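Local coordinates for sigma regulatory family protein-PP2C phosphatase (Chlamydia trachomatis serovar L2, PDB 6MAB), which probably acts as a phosphatase in sigma-factor regulation, and its periplasmic sensor domain, this chain, probably senses TCA cycle intermediates, at residues 28-33 with 249-254; 73-77 with 88-93; 125-131 with 146-152. All coordinates share one frame; numbering follows the deposited sequence.

Overall arrangement
From the N terminus the chain runs up the long helix 2-31, whose C-terminal part supplies one side of contact 1; the other side arrives more than 200 residues later. Within this wide loop lie both other contacts, one after the other. Contact 2 pairs strands 74-80 and 86-91, and contact 3 pairs strands 126-135 and 142-151. Both belong to one antiparallel five-stranded sheet, where strands 74-80 and 142-151 are neighbours, and the contact centres lie about 12 Å apart. Contact 1 brings the helix against a hairpin loop of the second, C-terminal sheet. Ile-32 also packs on Ala-128 and Leu-130, which ties contact 1 to contact 3.

Contact 1 of 3, residues 28-33 with 249-254; sequences LQQTIP and LPEMDF
A buried apolar contact joins the C-terminal part of the long helix 2-31 to the loop between strands 240-249 and 254-261, with Met-252 reaching from the loop toward Leu-28, Ile-32 and Pro-33. Met-252 SD lies 3.8 Å from Ile-32 CG2, and Pro-33 CD sits 4.0 Å from the same SD. A bend at the end of the chain (chi3 -75°) turns the methyl group back toward the helix backbone, where Met-252 CE comes within 3.7 Å of Leu-28 O. The loop is the tight connection of a beta hairpin: Leu-249 N bonds to Phe-254 O at 3.0 Å, closing the strand ends, and Met-252 N turns in to Leu-249 O. From the second strand the Phe-254 ring presents its edge to Leu-28, whose CD1 approaches Phe-254 CE1 at 3.8 Å near the ring plane. On the solvent side, where Glu-251 is exposed and poorly ordered, the extended Gln-29 side chain crosses it at about a right angle. Gln-29 NE2 gives a weak hydrogen bond to Glu-251 OE2 (3.1 Å), bent to 130° at the hydrogen. From the other sheet, Thr-116 bonds to Met-252 O and Ala-115 touches Ile-32 and Pro-33.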
ATOM      1  N   LEU A  28      -3.784   0.760  10.103  1.00 23.33           N
ATOM      2  CA  LEU A  28      -3.116   0.010   9.055  1.00 19.34           C
ATOM      3  C   LEU A  28      -1.883  -0.734   9.573  1.00 20.57           C
ATOM      4  O   LEU A  28      -1.595  -1.841   9.104  1.00 22.66           O
ATOM      5  CB  LEU A  28      -2.773   0.957   7.903  1.00 20.70           C
ATOM      6  CG  LEU A  28      -4.009   1.522   7.197  1.00 23.75           C
ATOM      7  CD1 LEU A  28      -3.598   2.604   6.199  1.00 27.19           C
ATOM      8  CD2 LEU A  28      -4.803   0.439   6.463  1.00 35.71           C
ATOM      9  N   GLN A  29      -1.157  -0.174  10.552  1.00 22.09           N
ATOM     10  CA  GLN A  29      -0.013  -0.883  11.118  1.00 25.92           C
ATOM     11  C   GLN A  29      -0.442  -2.142  11.857  1.00 33.19           C
ATOM     12  O   GLN A  29       0.305  -3.132  11.898  1.00 25.50           O
ATOM     13  CB  GLN A  29       0.769   0.052  12.042  1.00 29.33           C
ATOM     14  CG  GLN A  29       1.610   1.083  11.310  1.00 51.45           C
ATOM     15  CD  GLN A  29       2.049   2.242  12.200  1.00 65.61           C
ATOM     16  OE1 GLN A  29       1.727   2.294  13.389  1.00 60.85           O
ATOM     17  NE2 GLN A  29       2.786   3.179  11.617  1.00 72.68           N
ATOM     18  N   GLN A  30      -1.646  -2.130  12.427  1.00 26.66           N
ATOM     19  CA  GLN A  30      -2.157  -3.271  13.165  1.00 27.41           C
ATOM     20  C   GLN A  30      -2.783  -4.332  12.262  1.00 24.41           C
ATOM     21  O   GLN A  30      -2.868  -5.502  12.666  1.00 27.86           O
ATOM     22  CB  GLN A  30      -3.181  -2.788  14.192  1.00 30.17           C
ATOM     23  CG  GLN A  30      -2.591  -1.878  15.265  1.00 36.00           C
ATOM     24  CD  GLN A  30      -1.390  -2.521  15.953  1.00 70.84           C
ATOM     25  OE1 GLN A  30      -0.322  -1.922  16.053  1.00 67.48           O
ATOM     26  NE2 GLN A  30      -1.561  -3.759  16.407  1.00 98.99           N
ATOM     27  N   THR A  31      -3.169  -3.969  11.032  1.00 22.58           N
ATOM     28  CA  THR A  31      -3.960  -4.847  10.181  1.00 24.27           C
ATOM     29  C   THR A  31      -3.252  -5.324   8.917  1.00 21.03           C
ATOM     30  O   THR A  31      -3.587  -6.400   8.420  1.00 27.10           O
ATOM     31  CB  THR A  31      -5.256  -4.139   9.761  1.00 23.89           C
ATOM     32  OG1 THR A  31      -4.944  -2.885   9.157  1.00 26.47           O
ATOM     33  CG2 THR A  31      -6.141  -3.892  10.965  1.00 27.60           C
ATOM     34  N   ILE A  32      -2.292  -4.576   8.377  1.00 18.92           N
ATOM     35  CA  ILE A  32      -1.641  -5.002   7.131  1.00 18.24           C
ATOM     36  C   ILE A  32      -0.461  -5.962   7.325  1.00 18.29           C
ATOM     37  O   ILE A  32      -0.443  -7.036   6.691  1.00 20.46           O
ATOM     38  CB  ILE A  32      -1.208  -3.776   6.320  1.00 17.91           C
ATOM     39  CG1 ILE A  32      -2.434  -2.957   5.904  1.00 25.08           C
ATOM     40  CG2 ILE A  32      -0.412  -4.214   5.082  1.00 23.69           C
ATOM     41  CD1 ILE A  32      -3.412  -3.655   5.017  1.00 41.11           C
ATOM     42  N   PRO A  33       0.567  -5.637   8.148  1.00 17.33           N
ATOM     43  CA  PRO A  33       1.814  -6.421   8.143  1.00 18.63           C
ATOM     44  C   PRO A  33       1.742  -7.663   9.027  1.00 18.32           C
ATOM     45  O   PRO A  33       2.482  -7.810  10.014  1.00 20.70           O
ATOM     46  CB  PRO A  33       2.836  -5.390   8.629  1.00 23.87           C
ATOM     47  CG  PRO A  33       2.071  -4.583   9.646  1.00 25.13           C
ATOM     48  CD  PRO A  33       0.668  -4.481   9.063  1.00 19.68           C
ATOM     49  N   LEU A 249       4.375   6.292   6.517  1.00 34.73           N
ATOM     50  CA  LEU A 249       4.576   4.980   7.139  1.00 42.82           C
ATOM     51  C   LEU A 249       5.784   4.316   6.489  1.00 58.44           C
ATOM     52  O   LEU A 249       5.639   3.417   5.638  1.00 39.80           O
ATOM     53  CB  LEU A 249       3.366   4.062   6.992  1.00 35.28           C
ATOM     54  CG  LEU A 249       2.037   4.505   7.595  1.00 30.54           C
ATOM     55  CD1 LEU A 249       1.307   5.487   6.697  1.00 31.75           C
ATOM     56  CD2 LEU A 249       1.200   3.266   7.864  1.00 39.91           C
ATOM     57  N   PRO A 250       6.989   4.732   6.867  1.00 49.09           N
ATOM     58  CA  PRO A 250       8.183   4.233   6.169  1.00 66.68           C
ATOM     59  C   PRO A 250       8.334   2.723   6.225  1.00 58.69           C
ATOM     60  O   PRO A 250       8.816   2.129   5.252  1.00 44.90           O
ATOM     61  CB  PRO A 250       9.333   4.952   6.889  1.00 88.50           C
ATOM     62  CG  PRO A 250       8.790   5.294   8.240  1.00 88.54           C
ATOM     63  CD  PRO A 250       7.324   5.560   8.038  1.00 66.25           C
ATOM     64  N   GLU A 251       7.938   2.077   7.328  1.00 78.03           N
ATOM     65  CA  GLU A 251       8.085   0.627   7.449  1.00 68.84           C
ATOM     66  C   GLU A 251       7.114  -0.152   6.560  1.00 59.45           C
ATOM     67  O   GLU A 251       7.129  -1.391   6.605  1.00 48.09           O
ATOM     68  CB  GLU A 251       7.922   0.195   8.915  1.00 68.42           C
ATOM     69  CG  GLU A 251       6.505   0.232   9.470  1.00 73.02           C
ATOM     70  CD  GLU A 251       5.950   1.638   9.584  1.00 70.22           C
ATOM     71  OE1 GLU A 251       6.764   2.589   9.658  1.00 61.38           O
ATOM     72  OE2 GLU A 251       4.705   1.784   9.595  1.00 52.55           O
ATOM     73  N   MET A 252       6.274   0.536   5.765  1.00 42.70           N
ATOM     74  CA  MET A 252       5.428  -0.126   4.779  1.00 46.96           C
ATOM     75  C   MET A 252       5.411   0.600   3.433  1.00 48.48           C
ATOM     76  O   MET A 252       4.649   0.209   2.533  1.00 39.67           O
ATOM     77  CB  MET A 252       4.015  -0.267   5.337  1.00 32.17           C
ATOM     78  CG  MET A 252       3.897  -1.409   6.328  1.00 34.68           C
ATOM     79  SD  MET A 252       2.163  -1.842   6.474  1.00 33.51           S
ATOM     80  CE  MET A 252       1.506  -0.533   7.466  1.00 31.87           C
ATOM     81  N   ASP A 253       6.219   1.636   3.263  1.00 34.37           N
ATOM     82  CA  ASP A 253       6.457   2.237   1.950  1.00 41.35           C
ATOM     83  C   ASP A 253       5.184   2.839   1.356  1.00 35.73           C
ATOM     84  O   ASP A 253       4.961   2.782   0.147  1.00 47.41           O
ATOM     85  CB  ASP A 253       7.064   1.213   0.982  1.00 51.07           C
ATOM     86  CG  ASP A 253       8.544   1.436   0.735  1.00 76.54           C
ATOM     87  OD1 ASP A 253       9.103   2.433   1.238  1.00 82.59           O
ATOM     88  OD2 ASP A 253       9.154   0.608   0.022  1.00 88.10           O
ATOM     89  N   PHE A 254       4.338   3.422   2.202  1.00 21.65           N
ATOM     90  CA  PHE A 254       3.260   4.267   1.704  1.00 19.14           C
ATOM     91  C   PHE A 254       2.992   5.362   2.721  1.00 21.64           C
ATOM     92  O   PHE A 254       3.549   5.363   3.817  1.00 24.98           O
ATOM     93  CB  PHE A 254       2.004   3.445   1.366  1.00 20.98           C
ATOM     94  CG  PHE A 254       1.298   2.859   2.537  1.00 20.80           C
ATOM     95  CD1 PHE A 254       0.313   3.581   3.166  1.00 22.96           C
ATOM     96  CD2 PHE A 254       1.546   1.549   2.950  1.00 24.95           C
ATOM     97  CE1 PHE A 254      -0.377   3.052   4.245  1.00 26.72           C
ATOM     98  CE2 PHE A 254       0.858   1.012   4.037  1.00 25.92           C
ATOM     99  CZ  PHE A 254      -0.106   1.768   4.680  1.00 22.06           C
TER

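Contact 2 of 3, residues 73-77 with 88-93; sequences KEISL and VVASSR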
ATOM      1  N   LYS A  73      -6.631 -13.034  -2.516  1.00 23.79           N
ATOM      2  CA  LYS A  73      -6.605 -13.025  -3.969  1.00 26.38           C
ATOM      3  C   LYS A  73      -5.556 -13.998  -4.483  1.00 25.76           C
ATOM      4  O   LYS A  73      -5.763 -14.646  -5.513  1.00 27.37           O
ATOM      5  CB  LYS A  73      -6.347 -11.613  -4.490  1.00 23.59           C
ATOM      6  CG  LYS A  73      -6.197 -11.560  -6.019  1.00 35.32           C
ATOM      7  CD  LYS A  73      -5.954 -10.144  -6.536  1.00 36.42           C
ATOM      8  CE  LYS A  73      -5.885 -10.123  -8.058  1.00 41.77           C
ATOM      9  NZ  LYS A  73      -7.236  -9.967  -8.631  1.00 44.21           N
ATOM     10  N   GLU A  74      -4.448 -14.135  -3.760  1.00 21.80           N
ATOM     11  CA  GLU A  74      -3.382 -15.048  -4.141  1.00 24.81           C
ATOM     12  C   GLU A  74      -2.537 -15.356  -2.925  1.00 21.66           C
ATOM     13  O   GLU A  74      -2.149 -14.443  -2.190  1.00 22.85           O
ATOM     14  CB  GLU A  74      -2.488 -14.434  -5.235  1.00 24.78           C
ATOM     15  CG  GLU A  74      -1.310 -15.315  -5.672  1.00 30.47           C
ATOM     16  CD  GLU A  74      -0.505 -14.696  -6.815  1.00 31.67           C
ATOM     17  OE1 GLU A  74      -1.110 -13.936  -7.590  1.00 30.58           O
ATOM     18  OE2 GLU A  74       0.718 -14.961  -6.936  1.00 23.65           O
ATOM     19  N   ILE A  75      -2.225 -16.628  -2.732  1.00 20.12           N
ATOM     20  CA  ILE A  75      -1.089 -17.001  -1.910  1.00 18.93           C
ATOM     21  C   ILE A  75      -0.203 -17.934  -2.729  1.00 19.60           C
ATOM     22  O   ILE A  75      -0.689 -18.920  -3.294  1.00 25.66           O
ATOM     23  CB  ILE A  75      -1.533 -17.645  -0.582  1.00 20.39           C
ATOM     24  CG1 ILE A  75      -0.313 -18.096   0.190  1.00 22.80           C
ATOM     25  CG2 ILE A  75      -2.452 -18.815  -0.831  1.00 32.59           C
ATOM     26  CD1 ILE A  75      -0.619 -18.354   1.640  1.00 31.99           C
ATOM     27  N   SER A  76       1.090 -17.591  -2.834  1.00 22.56           N
ATOM     28  CA  SER A  76       2.027 -18.297  -3.703  1.00 23.24           C
ATOM     29  C   SER A  76       3.342 -18.590  -2.992  1.00 17.98           C
ATOM     30  O   SER A  76       3.865 -17.750  -2.264  1.00 21.20           O
ATOM     31  CB  SER A  76       2.334 -17.479  -4.967  1.00 22.62           C
ATOM     32  OG  SER A  76       1.184 -17.353  -5.777  1.00 23.13           O
ATOM     33  N   LEU A  77       3.870 -19.783  -3.246  1.00 22.57           N
ATOM     34  CA  LEU A  77       5.239 -20.131  -2.918  1.00 23.47           C
ATOM     35  C   LEU A  77       6.090 -19.876  -4.143  1.00 22.90           C
ATOM     36  O   LEU A  77       5.868 -20.491  -5.200  1.00 25.00           O
ATOM     37  CB  LEU A  77       5.360 -21.591  -2.518  1.00 24.35           C
ATOM     38  CG  LEU A  77       4.898 -22.098  -1.173  1.00 38.21           C
ATOM     39  CD1 LEU A  77       5.194 -23.602  -1.146  1.00 34.93           C
ATOM     40  CD2 LEU A  77       5.629 -21.353  -0.061  1.00 37.26           C
ATOM     41  N   VAL A  88       7.088 -19.055  -9.635  1.00 28.74           N
ATOM     42  CA  VAL A  88       5.979 -19.574  -8.839  1.00 29.75           C
ATOM     43  C   VAL A  88       5.955 -21.090  -8.955  1.00 30.13           C
ATOM     44  O   VAL A  88       5.782 -21.643 -10.047  1.00 34.49           O
ATOM     45  CB  VAL A  88       4.635 -18.983  -9.283  1.00 32.41           C
ATOM     46  CG1 VAL A  88       3.523 -19.578  -8.463  1.00 28.79           C
ATOM     47  CG2 VAL A  88       4.612 -17.453  -9.160  1.00 27.39           C
ATOM     48  N   VAL A  89       6.110 -21.777  -7.826  1.00 28.62           N
ATOM     49  CA  VAL A  89       6.064 -23.237  -7.823  1.00 29.27           C
ATOM     50  C   VAL A  89       4.838 -23.796  -7.116  1.00 28.49           C
ATOM     51  O   VAL A  89       4.611 -25.014  -7.186  1.00 33.81           O
ATOM     52  CB  VAL A  89       7.350 -23.845  -7.225  1.00 33.44           C
ATOM     53  CG1 VAL A  89       8.557 -23.479  -8.089  1.00 33.60           C
ATOM     54  CG2 VAL A  89       7.569 -23.390  -5.798  1.00 30.32           C
ATOM     55  N   ALA A  90       4.044 -22.961  -6.450  1.00 26.88           N
ATOM     56  CA  ALA A  90       2.736 -23.362  -5.954  1.00 30.81           C
ATOM     57  C   ALA A  90       1.926 -22.096  -5.710  1.00 26.72           C
ATOM     58  O   ALA A  90       2.471 -21.096  -5.238  1.00 25.78           O
ATOM     59  CB  ALA A  90       2.850 -24.188  -4.671  1.00 31.28           C
ATOM     60  N   SER A  91       0.635 -22.133  -6.059  1.00 26.78           N
ATOM     61  CA  SER A  91      -0.233 -20.979  -5.864  1.00 31.32           C
ATOM     62  C   SER A  91      -1.690 -21.400  -5.688  1.00 33.15           C
ATOM     63  O   SER A  91      -2.157 -22.358  -6.312  1.00 34.44           O
ATOM     64  CB  SER A  91      -0.148 -20.016  -7.049  1.00 31.04           C
ATOM     65  OG  SER A  91      -0.880 -18.833  -6.765  1.00 28.33           O
ATOM     66  N   SER A  92      -2.402 -20.664  -4.836  1.00 27.64           N
ATOM     67  CA  SER A  92      -3.857 -20.757  -4.792  1.00 24.11           C
ATOM     68  C   SER A  92      -4.493 -20.261  -6.077  1.00 33.32           C
ATOM     69  O   SER A  92      -5.670 -20.553  -6.317  1.00 37.93           O
ATOM     70  CB  SER A  92      -4.406 -19.951  -3.615  1.00 35.34           C
ATOM     71  OG  SER A  92      -4.166 -18.568  -3.789  1.00 29.79           O
ATOM     72  N   ARG A  93      -3.752 -19.495  -6.886  1.00 35.06           N
ATOM     73  CA  ARG A  93      -4.185 -19.064  -8.220  1.00 41.36           C
ATOM     74  C   ARG A  93      -3.514 -19.985  -9.223  1.00 35.71           C
ATOM     75  O   ARG A  93      -2.355 -19.775  -9.590  1.00 36.93           O
ATOM     76  CB  ARG A  93      -3.806 -17.615  -8.507  1.00 42.75           C
ATOM     77  CG  ARG A  93      -4.792 -16.578  -8.024  1.00 52.92           C
ATOM     78  CD  ARG A  93      -4.231 -15.174  -8.219  1.00 65.66           C
ATOM     79  NE  ARG A  93      -4.395 -14.656  -9.571  1.00 57.59           N
ATOM     80  CZ  ARG A  93      -3.809 -13.546 -10.020  1.00 56.25           C
ATOM     81  NH1 ARG A  93      -3.005 -12.838  -9.231  1.00 49.57           N
ATOM     82  NH2 ARG A  93      -4.019 -13.145 -11.261  1.00 56.96           N
TER
HETATM   83  O   HOH W   1      -6.338 -17.484  -3.920  1.00 32.19           O
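The hairpin of strands 74-80 and 86-91 carries a classic beta bulge here: two residues, Val-89 and Ala-90, sit against the single residue Leu-77. Leu-77 O takes the N-H of Val-89 N at 2.9 Å and, weakly, that of Ala-90 N at 3.3 Å. Where the second strand ends, Ser-92 extends the pairing: Ser-92 N bonds to Ile-75 O at 2.9 Å. Its hydroxyl is folded in over its own backbone (chi1 66°), and there Ser-92 OG accepts the N-H of Ile-75 N at 2.9 Å, almost straight (168°). Ser-76 and Ser-91 form a non-hydrogen-bonded pair in which Ser-76 OG and Ser-91 OG lie 2.7 Å apart. Ser-91 OG accepts the N-H of Arg-93, an ST turn. The Arg-93 side chain, bent at chi3, brings NH1 to Glu-74 OE1 in a salt bridge of 2.7 Å, weak as a hydrogen bond, the two planes 65° apart; NE forms a salt bridge with Glu-95. Lys-73 CE lies over one guanidinium face. Two hydroxyls, Ser-76 OG and that of Tyr-101, hold Glu-74 OE2. Such an edge hairpin supplies strands 2 and 1 of a 2-1-5-4-3 antiparallel sheet, an order consistent with a PAS-like sensor domain.

Contact 3 of 3, residues 125-131 with 146-152; sequences QVLAVLQ and LYTLSDT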
ATOM      1  N   GLN A 125      -9.199  -1.548  -7.280  1.00 24.20           N
ATOM      2  CA  GLN A 125      -8.758  -2.535  -6.292  1.00 21.29           C
ATOM      3  C   GLN A 125      -7.326  -2.239  -5.853  1.00 20.15           C
ATOM      4  O   GLN A 125      -6.402  -2.182  -6.675  1.00 23.91           O
ATOM      5  CB  GLN A 125      -8.873  -3.951  -6.854  1.00 27.48           C
ATOM      6  CG  GLN A 125      -8.404  -5.040  -5.876  1.00 27.77           C
ATOM      7  CD  GLN A 125      -8.532  -6.440  -6.427  1.00 31.73           C
ATOM      8  OE1 GLN A 125      -7.925  -6.780  -7.437  1.00 33.46           O
ATOM      9  NE2 GLN A 125      -9.323  -7.270  -5.756  1.00 31.59           N
ATOM     10  N   VAL A 126      -7.150  -2.057  -4.556  1.00 18.63           N
ATOM     11  CA  VAL A 126      -5.839  -1.909  -3.941  1.00 18.13           C
ATOM     12  C   VAL A 126      -5.568  -3.145  -3.103  1.00 17.52           C
ATOM     13  O   VAL A 126      -6.431  -3.592  -2.337  1.00 20.69           O
ATOM     14  CB  VAL A 126      -5.772  -0.630  -3.095  1.00 18.31           C
ATOM     15  CG1 VAL A 126      -4.498  -0.559  -2.302  1.00 20.61           C
ATOM     16  CG2 VAL A 126      -5.875   0.572  -4.003  1.00 24.19           C
ATOM     17  N   LEU A 127      -4.366  -3.683  -3.241  1.00 16.48           N
ATOM     18  CA  LEU A 127      -3.985  -4.945  -2.638  1.00 16.45           C
ATOM     19  C   LEU A 127      -2.895  -4.734  -1.604  1.00 15.93           C
ATOM     20  O   LEU A 127      -1.979  -3.933  -1.802  1.00 17.98           O
ATOM     21  CB  LEU A 127      -3.467  -5.903  -3.684  1.00 16.51           C
ATOM     22  CG  LEU A 127      -4.429  -6.267  -4.810  1.00 20.59           C
ATOM     23  CD1 LEU A 127      -3.717  -7.023  -5.929  1.00 24.11           C
ATOM     24  CD2 LEU A 127      -5.579  -7.072  -4.239  1.00 22.84           C
ATOM     25  N   ALA A 128      -3.002  -5.469  -0.502  1.00 16.67           N
ATOM     26  CA  ALA A 128      -1.890  -5.633   0.410  1.00 16.94           C
ATOM     27  C   ALA A 128      -0.983  -6.710  -0.149  1.00 14.35           C
ATOM     28  O   ALA A 128      -1.401  -7.860  -0.302  1.00 19.70           O
ATOM     29  CB  ALA A 128      -2.407  -6.039   1.780  1.00 18.20           C
ATOM     30  N   VAL A 129       0.245  -6.328  -0.457  1.00 16.30           N
ATOM     31  CA  VAL A 129       1.248  -7.219  -1.021  1.00 14.17           C
ATOM     32  C   VAL A 129       2.208  -7.550   0.103  1.00 14.09           C
ATOM     33  O   VAL A 129       2.945  -6.674   0.565  1.00 18.55           O
ATOM     34  CB  VAL A 129       1.983  -6.565  -2.190  1.00 19.46           C
ATOM     35  CG1 VAL A 129       2.992  -7.523  -2.793  1.00 21.08           C
ATOM     36  CG2 VAL A 129       0.981  -6.066  -3.242  1.00 19.21           C
ATOM     37  N   LEU A 130       2.188  -8.800   0.534  1.00 15.61           N
ATOM     38  CA  LEU A 130       3.043  -9.286   1.611  1.00 15.41           C
ATOM     39  C   LEU A 130       4.020 -10.308   1.047  1.00 16.23           C
ATOM     40  O   LEU A 130       3.619 -11.231   0.334  1.00 18.19           O
ATOM     41  CB  LEU A 130       2.215  -9.908   2.721  1.00 15.73           C
ATOM     42  CG  LEU A 130       1.724  -8.922   3.768  1.00 18.08           C
ATOM     43  CD1 LEU A 130       0.815  -7.854   3.170  1.00 20.36           C
ATOM     44  CD2 LEU A 130       1.016  -9.642   4.905  1.00 18.47           C
ATOM     45  N   GLN A 131       5.303 -10.095   1.314  1.00 15.50           N
ATOM     46  CA  GLN A 131       6.362 -10.992   0.889  1.00 13.68           C
ATOM     47  C   GLN A 131       7.184 -11.367   2.098  1.00 15.66           C
ATOM     48  O   GLN A 131       7.612 -10.478   2.841  1.00 16.67           O
ATOM     49  CB  GLN A 131       7.219 -10.321  -0.182  1.00 17.55           C
ATOM     50  CG  GLN A 131       6.374  -9.949  -1.376  1.00 17.06           C
ATOM     51  CD  GLN A 131       7.147  -9.283  -2.515  1.00 17.32           C
ATOM     52  OE1 GLN A 131       8.380  -9.297  -2.557  1.00 19.41           O
ATOM     53  NE2 GLN A 131       6.402  -8.719  -3.460  1.00 22.81           N
ATOM     54  N   LEU A 146       7.211 -16.440   0.380  1.00 18.27           N
ATOM     55  CA  LEU A 146       5.764 -16.611   0.501  1.00 17.42           C
ATOM     56  C   LEU A 146       5.118 -15.277   0.144  1.00 16.40           C
ATOM     57  O   LEU A 146       5.329 -14.266   0.831  1.00 17.69           O
ATOM     58  CB  LEU A 146       5.370 -17.047   1.907  1.00 19.55           C
ATOM     59  CG  LEU A 146       3.865 -17.278   2.086  1.00 17.74           C
ATOM     60  CD1 LEU A 146       3.380 -18.403   1.186  1.00 22.15           C
ATOM     61  CD2 LEU A 146       3.531 -17.614   3.535  1.00 20.53           C
ATOM     62  N   TYR A 147       4.381 -15.271  -0.971  1.00 16.62           N
ATOM     63  CA  TYR A 147       3.827 -14.087  -1.600  1.00 16.63           C
ATOM     64  C   TYR A 147       2.307 -14.120  -1.454  1.00 20.09           C
ATOM     65  O   TYR A 147       1.670 -15.081  -1.888  1.00 18.60           O
ATOM     66  CB  TYR A 147       4.255 -14.109  -3.064  1.00 16.22           C
ATOM     67  CG  TYR A 147       3.766 -12.987  -3.955  1.00 16.78           C
ATOM     68  CD1 TYR A 147       2.523 -13.043  -4.548  1.00 18.11           C
ATOM     69  CD2 TYR A 147       4.587 -11.904  -4.248  1.00 18.62           C
ATOM     70  CE1 TYR A 147       2.081 -12.014  -5.402  1.00 17.60           C
ATOM     71  CE2 TYR A 147       4.154 -10.878  -5.095  1.00 18.76           C
ATOM     72  CZ  TYR A 147       2.910 -10.951  -5.668  1.00 18.44           C
ATOM     73  OH  TYR A 147       2.473  -9.954  -6.523  1.00 22.91           O
ATOM     74  N   THR A 148       1.726 -13.090  -0.829  1.00 16.36           N
ATOM     75  CA  THR A 148       0.276 -13.018  -0.690  1.00 16.11           C
ATOM     76  C   THR A 148      -0.255 -11.661  -1.150  1.00 17.62           C
ATOM     77  O   THR A 148       0.396 -10.612  -0.996  1.00 17.15           O
ATOM     78  CB  THR A 148      -0.217 -13.306   0.731  1.00 20.03           C
ATOM     79  OG1 THR A 148       0.383 -12.402   1.639  1.00 21.12           O
ATOM     80  CG2 THR A 148       0.121 -14.729   1.150  1.00 21.67           C
ATOM     81  N   LEU A 149      -1.445 -11.724  -1.750  1.00 17.76           N
ATOM     82  CA  LEU A 149      -2.231 -10.572  -2.178  1.00 15.95           C
ATOM     83  C   LEU A 149      -3.598 -10.635  -1.510  1.00 19.51           C
ATOM     84  O   LEU A 149      -4.296 -11.648  -1.624  1.00 18.90           O
ATOM     85  CB  LEU A 149      -2.417 -10.567  -3.697  1.00 17.55           C
ATOM     86  CG  LEU A 149      -1.179 -10.581  -4.586  1.00 17.96           C
ATOM     87  CD1 LEU A 149      -1.594 -10.659  -6.056  1.00 20.70           C
ATOM     88  CD2 LEU A 149      -0.282  -9.364  -4.352  1.00 17.80           C
ATOM     89  N   SER A 150      -3.966  -9.561  -0.817  1.00 15.94           N
ATOM     90  CA  SER A 150      -5.224  -9.446  -0.093  1.00 20.37           C
ATOM     91  C   SER A 150      -5.941  -8.150  -0.490  1.00 21.33           C
ATOM     92  O   SER A 150      -5.337  -7.066  -0.480  1.00 20.35           O
ATOM     93  CB  SER A 150      -4.931  -9.490   1.443  1.00 24.64           C
ATOM     94  OG  SER A 150      -6.015  -9.033   2.214  1.00 45.64           O
ATOM     95  N   ASP A 151      -7.225  -8.253  -0.854  1.00 20.28           N
ATOM     96  CA  ASP A 151      -7.992  -7.048  -1.160  1.00 18.46           C
ATOM     97  C   ASP A 151      -8.143  -6.221   0.112  1.00 19.90           C
ATOM     98  O   ASP A 151      -8.599  -6.733   1.141  1.00 22.86           O
ATOM     99  CB  ASP A 151      -9.354  -7.422  -1.722  1.00 24.82           C
ATOM    100  CG  ASP A 151     -10.043  -6.267  -2.418  1.00 26.40           C
ATOM    101  OD1 ASP A 151      -9.848  -5.110  -2.012  1.00 21.20           O
ATOM    102  OD2 ASP A 151     -10.801  -6.529  -3.384  1.00 24.53           O
ATOM    103  N   THR A 152      -7.742  -4.953   0.058  1.00 20.29           N
ATOM    104  CA  THR A 152      -7.819  -4.085   1.224  1.00 18.83           C
ATOM    105  C   THR A 152      -9.139  -3.335   1.357  1.00 18.49           C
ATOM    106  O   THR A 152      -9.248  -2.482   2.242  1.00 19.99           O
ATOM    107  CB  THR A 152      -6.682  -3.076   1.219  1.00 20.64           C
ATOM    108  OG1 THR A 152      -6.844  -2.167   0.121  1.00 24.19           O
ATOM    109  CG2 THR A 152      -5.344  -3.791   1.128  1.00 26.29           C
TER
HETATM  110  O   HOH W   2      -9.615  -2.466  -3.049  1.00 23.47           O
HETATM  111  O   HOH W   3      -1.410 -10.275   1.507  1.00 20.49           O
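Strands 126-131 and 146-151 run antiparallel, their directions 153° apart, with paired backbone bonds between Ala-128 and Ser-150 and between Leu-130 and Thr-148. Beyond the last pair, Thr-152 hands two donors to one carbonyl: Thr-152 N reaches Val-126 O at 3.1 Å nearly along the C=O axis, and Thr-152 OG1 comes from above the carbonyl plane at 2.9 Å. A chi1 of 67° turns the hydroxyl to that carbonyl and the methyl to the next residues, where Thr-152 CG2 lies 3.3 Å from Ala-128 N. Next to it, Gln-125 NE2 donates almost straight to Asp-151 OD2 at 2.9 Å; the acceptor lies in the amide plane, yet the donor stands above the carboxylate plane. A water links Asp-151 OD1 to Val-126 N. The two strands form a hairpin within the five-stranded sheet, flanked by strands 113-119 and 74-80. On one face Val-129 and Leu-149 lie alongside, Val-129 CG2 to Leu-149 CD2 at 3.7 Å. Farther along, Gln-131 runs beside Tyr-147, its amide turned 36° from the ring; bonds to Glu-104 O and Phe-106 N fix the amide's rotation. On the reverse face a water bridges Ala-128 O and Thr-148 OG1, and helix 35-45 packs over Leu-130 and Thr-148.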